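Local coordinates for cyclase (Streptomyces sp. R1128, PDB 3TFZ), which acts as an aromatase/cyclase in the R1128 polyketide pathway, probably directing ring closure and aromatisation of the nascent polyketide chain, at residues Val27-Glu41 with Gln50-Ile62. Residues are numbered along the deposited sequence; the frame is centred on the assembly and turned at random.
Sequences VLGYADIFPPTEKVE and QVVRLHVDVAGEI. With K (potassium ion), chain G.
Q50 lays its side-chain amide against V27, with OE1 3.2 Å from V27 CG2. The amide is held at both ends: R69 donates to OE1, and A25 O accepts from NE2. V52 CG2 packs on V40 CG1 at 3.7 Å and meets V27 CG2. R53 and E41 form an antiparallel hydrogen-bonded pair, with R53 N to E41 O at 2.7 Å. Their side chains run side by side, carboxylate and guanidinium planes nearly parallel. The charged atoms do not touch; E41 OE2 lies beside R53 CG, and R53 NE is hydrogen-bonded to T64 OG1. L54 CD2 reaches V40 CG2 and T37 CG2 on the opposite face from R53 and H55. A bound 3-cyclohexyl-1-propylsulfonic acid, probably from the crystallisation liquor, lies against L54, consistent with this face lining the pocket of the helix-grip, Bet v 1-like fold. Strands 37-46 and 49-58 form a hairpin at one edge of its sheet. E38 and K39 both face H55, a classic beta bulge in strand 37-46. H55 O takes E38 N at 2.7 Å and, weakly, K39 N, while H55 N gives a nearly straight bond (173°) to K39 O. The extended K39 chain, with CG anti to N (chi1 -164°), runs alongside the imidazole. H55 ND1 is buried without a polar partner. V56 CG1 meets P36 CB. D57 N bonds P36 O at 2.9 Å. Nearby, the carbonyl oxygens of A31, F34 and T37 and a water bind potassium, with P35 O more distant. D57 OD2 also sits 3.4 Å from E38 OE2, two carboxylates that may shift each other's ionisation.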
loop_
_atom_site.group_PDB
_atom_site.type_symbol
_atom_site.label_atom_id
_atom_site.label_comp_id
_atom_site.label_asym_id
_atom_site.label_seq_id
_atom_site.Cartn_x
_atom_site.Cartn_y
_atom_site.Cartn_z
ATOM N N VAL A 27 21.345 -6.073 -4.167
ATOM C CA VAL A 27 21.694 -4.953 -3.316
ATOM C C VAL A 27 22.932 -4.111 -3.800
ATOM O O VAL A 27 23.031 -2.947 -3.435
ATOM C CB VAL A 27 22.066 -5.299 -1.896
ATOM C CG1 VAL A 27 21.075 -4.898 -0.866
ATOM C CG2 VAL A 27 22.782 -6.588 -1.750
ATOM N N LEU A 28 23.912 -4.708 -4.482
ATOM C CA LEU A 28 24.997 -3.913 -5.088
ATOM C C LEU A 28 24.453 -2.755 -5.981
ATOM O O LEU A 28 25.104 -1.747 -6.101
ATOM C CB LEU A 28 25.912 -4.782 -5.926
ATOM C CG LEU A 28 27.291 -5.405 -5.590
ATOM C CD1 LEU A 28 27.813 -5.134 -4.196
ATOM C CD2 LEU A 28 27.448 -6.891 -6.051
ATOM N N GLY A 29 23.300 -2.924 -6.641
ATOM C CA GLY A 29 22.652 -1.830 -7.354
ATOM C C GLY A 29 21.928 -0.779 -6.496
ATOM O O GLY A 29 21.479 0.110 -7.029
ATOM N N TYR A 30 21.741 -0.946 -5.195
ATOM C CA TYR A 30 20.867 -0.041 -4.379
ATOM C C TYR A 30 21.333 1.443 -4.298
ATOM O O TYR A 30 20.486 2.301 -4.199
ATOM C CB TYR A 30 20.654 -0.566 -2.952
ATOM C CG TYR A 30 19.542 -1.669 -2.795
ATOM C CD1 TYR A 30 18.935 -1.932 -1.527
ATOM C CD2 TYR A 30 19.144 -2.483 -3.898
ATOM C CE1 TYR A 30 17.964 -2.988 -1.408
ATOM C CE2 TYR A 30 18.192 -3.535 -3.739
ATOM C CZ TYR A 30 17.618 -3.773 -2.502
ATOM O OH TYR A 30 16.643 -4.766 -2.342
ATOM N N ALA A 31 22.661 1.718 -4.320
ATOM C CA ALA A 31 23.156 3.072 -4.234
ATOM C C ALA A 31 22.864 3.828 -5.560
ATOM O O ALA A 31 22.556 5.008 -5.589
ATOM C CB ALA A 31 24.685 3.064 -3.917
ATOM N N ASP A 32 22.951 3.144 -6.674
ATOM C CA ASP A 32 22.461 3.694 -7.972
ATOM C C ASP A 32 20.958 3.925 -8.092
ATOM O O ASP A 32 20.568 4.957 -8.585
ATOM C CB ASP A 32 22.938 2.820 -9.132
ATOM C CG ASP A 32 24.426 2.768 -9.204
ATOM O OD1 ASP A 32 24.949 1.657 -9.512
ATOM O OD2 ASP A 32 25.064 3.830 -8.909
ATOM N N ILE A 33 20.160 2.994 -7.596
ATOM C CA ILE A 33 18.698 2.877 -7.811
ATOM C C ILE A 33 17.892 3.629 -6.697
ATOM O O ILE A 33 16.755 4.108 -6.938
ATOM C CB ILE A 33 18.457 1.293 -7.962
ATOM C CG1 ILE A 33 18.910 0.843 -9.340
ATOM C CG2 ILE A 33 17.137 0.587 -7.326
ATOM C CD1 ILE A 33 19.327 -0.614 -9.329
ATOM N N PHE A 34 18.481 3.796 -5.505
ATOM C CA PHE A 34 17.777 4.474 -4.365
ATOM C C PHE A 34 18.413 5.764 -4.158
ATOM O O PHE A 34 19.575 5.781 -3.821
ATOM C CB PHE A 34 17.809 3.691 -3.060
ATOM C CG PHE A 34 16.959 2.383 -3.087
ATOM C CD1 PHE A 34 17.486 1.217 -3.462
ATOM C CD2 PHE A 34 15.663 2.390 -2.749
ATOM C CE1 PHE A 34 16.740 0.068 -3.536
ATOM C CE2 PHE A 34 14.900 1.203 -2.832
ATOM C CZ PHE A 34 15.443 0.053 -3.196
ATOM N N PRO A 35 17.724 6.869 -4.526
ATOM C CA PRO A 35 18.375 8.192 -4.382
ATOM C C PRO A 35 18.917 8.514 -2.973
ATOM O O PRO A 35 20.012 9.033 -2.838
ATOM C CB PRO A 35 17.301 9.192 -4.937
ATOM C CG PRO A 35 16.499 8.225 -6.037
ATOM C CD PRO A 35 16.387 6.949 -5.202
ATOM N N PRO A 36 18.177 8.172 -1.916
ATOM C CA PRO A 36 18.784 8.591 -0.599
ATOM C C PRO A 36 19.896 7.635 -0.159
ATOM O O PRO A 36 20.715 8.015 0.676
ATOM C CB PRO A 36 17.578 8.506 0.385
ATOM C CG PRO A 36 16.300 8.229 -0.524
ATOM C CD PRO A 36 16.879 7.484 -1.745
ATOM N N THR A 37 19.959 6.412 -0.748
ATOM C CA THR A 37 21.115 5.500 -0.556
ATOM C C THR A 37 22.453 5.915 -1.161
ATOM O O THR A 37 22.571 5.901 -2.417
ATOM C CB THR A 37 20.759 4.108 -0.962
ATOM O OG1 THR A 37 19.572 3.867 -0.277
ATOM C CG2 THR A 37 21.869 3.032 -0.527
ATOM N N GLU A 38 23.418 6.299 -0.326
ATOM C CA GLU A 38 24.724 6.784 -0.808
ATOM C C GLU A 38 25.780 5.675 -1.033
ATOM O O GLU A 38 26.726 5.823 -1.793
ATOM C CB GLU A 38 25.314 7.817 0.174
ATOM C CG GLU A 38 24.445 9.067 0.390
ATOM C CD GLU A 38 24.114 9.829 -0.910
ATOM O OE1 GLU A 38 25.025 10.545 -1.429
ATOM O OE2 GLU A 38 22.953 9.704 -1.432
ATOM N N LYS A 39 25.627 4.563 -0.348
ATOM C CA LYS A 39 26.691 3.572 -0.282
ATOM C C LYS A 39 26.098 2.308 0.267
ATOM O O LYS A 39 25.294 2.324 1.198
ATOM C CB LYS A 39 27.867 4.048 0.593
ATOM C CG LYS A 39 29.159 3.272 0.418
ATOM C CD LYS A 39 30.248 3.624 1.451
ATOM C CE LYS A 39 31.610 2.957 1.018
ATOM N NZ LYS A 39 32.826 3.118 1.986
ATOM N N VAL A 40 26.476 1.216 -0.351
ATOM C CA VAL A 40 26.114 -0.102 0.076
ATOM C C VAL A 40 27.420 -0.890 0.229
ATOM O O VAL A 40 28.333 -0.770 -0.619
ATOM C CB VAL A 40 25.316 -0.874 -1.016
ATOM C CG1 VAL A 40 24.966 -2.278 -0.543
ATOM C CG2 VAL A 40 24.073 -0.161 -1.398
ATOM N N GLU A 41 27.454 -1.788 1.209
ATOM C CA GLU A 41 28.572 -2.643 1.363
ATOM C C GLU A 41 28.197 -4.028 1.871
ATOM O O GLU A 41 27.515 -4.110 2.867
ATOM C CB GLU A 41 29.418 -1.944 2.373
ATOM C CG GLU A 41 30.728 -2.505 2.652
ATOM C CD GLU A 41 31.324 -1.684 3.780
ATOM O OE1 GLU A 41 32.331 -2.223 4.409
ATOM O OE2 GLU A 41 30.704 -0.524 4.002
ATOM N N GLN A 50 22.095 -12.132 2.603
ATOM C CA GLN A 50 23.077 -11.071 2.491
ATOM C C GLN A 50 23.058 -10.251 3.806
ATOM O O GLN A 50 21.989 -9.885 4.300
ATOM C CB GLN A 50 22.664 -10.056 1.413
ATOM C CG GLN A 50 22.800 -10.500 -0.024
ATOM C CD GLN A 50 21.928 -9.735 -0.950
ATOM O OE1 GLN A 50 21.077 -8.968 -0.474
ATOM N NE2 GLN A 50 22.115 -9.918 -2.297
ATOM N N VAL A 51 24.246 -9.969 4.365
ATOM C CA VAL A 51 24.342 -8.982 5.416
ATOM C C VAL A 51 25.016 -7.757 4.808
ATOM O O VAL A 51 26.104 -7.814 4.177
ATOM C CB VAL A 51 25.094 -9.494 6.704
ATOM C CG1 VAL A 51 25.088 -8.429 7.829
ATOM C CG2 VAL A 51 24.504 -10.779 7.218
ATOM N N VAL A 52 24.433 -6.609 5.099
ATOM C CA VAL A 52 24.727 -5.461 4.251
ATOM C C VAL A 52 24.794 -4.196 5.094
ATOM O O VAL A 52 23.900 -3.879 5.866
ATOM C CB VAL A 52 23.715 -5.413 2.966
ATOM C CG1 VAL A 52 22.711 -4.393 3.134
ATOM C CG2 VAL A 52 24.396 -5.084 1.742
ATOM N N ARG A 53 25.882 -3.477 4.919
ATOM C CA ARG A 53 26.044 -2.159 5.500
ATOM C C ARG A 53 25.570 -1.007 4.551
ATOM O O ARG A 53 25.921 -0.986 3.421
ATOM C CB ARG A 53 27.488 -2.010 5.909
ATOM C CG ARG A 53 27.858 -0.655 6.297
ATOM C CD ARG A 53 26.838 -0.180 7.189
ATOM N NE ARG A 53 27.370 0.719 8.222
ATOM C CZ ARG A 53 28.359 0.406 9.034
ATOM N NH1 ARG A 53 28.998 -0.738 8.804
ATOM N NH2 ARG A 53 28.741 1.269 10.002
ATOM N N LEU A 54 24.726 -0.092 5.045
ATOM C CA LEU A 54 24.059 0.927 4.204
ATOM C C LEU A 54 24.280 2.319 4.753
ATOM O O LEU A 54 24.072 2.562 5.899
ATOM C CB LEU A 54 22.556 0.624 4.091
ATOM C CG LEU A 54 22.152 -0.643 3.291
ATOM C CD1 LEU A 54 20.929 -1.375 3.797
ATOM C CD2 LEU A 54 21.947 -0.281 1.834
ATOM N N HIS A 55 24.657 3.245 3.905
ATOM C CA HIS A 55 24.685 4.730 4.189
ATOM C C HIS A 55 23.530 5.359 3.408
ATOM O O HIS A 55 23.489 5.260 2.200
ATOM C CB HIS A 55 26.076 5.410 3.834
ATOM C CG HIS A 55 27.232 4.790 4.560
ATOM N ND1 HIS A 55 27.620 3.470 4.353
ATOM C CD2 HIS A 55 27.991 5.256 5.585
ATOM C CE1 HIS A 55 28.594 3.179 5.206
ATOM N NE2 HIS A 55 28.856 4.247 5.945
ATOM N N VAL A 56 22.623 6.005 4.150
ATOM C CA VAL A 56 21.324 6.496 3.657
ATOM C C VAL A 56 21.062 7.881 4.279
ATOM O O VAL A 56 21.001 7.988 5.502
ATOM C CB VAL A 56 20.153 5.555 3.987
ATOM C CG1 VAL A 56 18.803 6.073 3.403
ATOM C CG2 VAL A 56 20.458 4.047 3.531
ATOM N N ASP A 57 20.904 8.939 3.460
ATOM C CA ASP A 57 20.383 10.159 4.089
ATOM C C ASP A 57 18.909 10.123 4.510
ATOM O O ASP A 57 18.022 9.855 3.716
ATOM C CB ASP A 57 20.789 11.466 3.376
ATOM C CG ASP A 57 20.855 11.300 1.933
ATOM O OD1 ASP A 57 19.773 10.996 1.386
ATOM O OD2 ASP A 57 21.973 11.435 1.368
ATOM N N VAL A 58 18.685 10.334 5.803
ATOM C CA VAL A 58 17.303 10.538 6.328
ATOM C C VAL A 58 17.129 11.941 6.901
ATOM O O VAL A 58 17.890 12.376 7.749
ATOM C CB VAL A 58 16.768 9.392 7.282
ATOM C CG1 VAL A 58 17.554 8.132 7.084
ATOM C CG2 VAL A 58 16.745 9.840 8.717
ATOM N N ALA A 59 16.147 12.663 6.385
ATOM C CA ALA A 59 15.898 14.074 6.807
ATOM C C ALA A 59 17.162 14.887 6.644
ATOM O O ALA A 59 17.808 14.844 5.624
ATOM C CB ALA A 59 15.369 14.151 8.245
ATOM N N GLY A 60 17.551 15.641 7.640
ATOM C CA GLY A 60 18.891 16.270 7.536
ATOM C C GLY A 60 19.983 15.376 6.858
ATOM O O GLY A 60 20.684 15.818 5.959
ATOM N N GLU A 61 20.153 14.136 7.302
ATOM C CA GLU A 61 21.445 13.554 7.108
ATOM C C GLU A 61 21.661 12.030 7.087
ATOM O O GLU A 61 20.764 11.202 6.892
ATOM C CB GLU A 61 22.410 14.165 8.095
ATOM C CG GLU A 61 22.283 13.582 9.489
ATOM C CD GLU A 61 20.941 13.805 10.072
ATOM O OE1 GLU A 61 20.119 12.908 9.869
ATOM O OE2 GLU A 61 20.694 14.858 10.709
ATOM N N ILE A 62 22.933 11.732 7.269
ATOM C CA ILE A 62 23.493 10.495 6.893
ATOM C C ILE A 62 23.352 9.515 8.048
ATOM O O ILE A 62 23.939 9.671 9.112
ATOM C CB ILE A 62 24.921 10.690 6.442
ATOM C CG1 ILE A 62 25.517 9.381 5.953
ATOM C CG2 ILE A 62 25.753 11.265 7.593
ATOM C CD1 ILE A 62 24.830 8.858 4.863
HETATM K K K G . 21.780 7.114 -4.618
HETATM O O HOH W 1 20.316 7.131 -7.129
#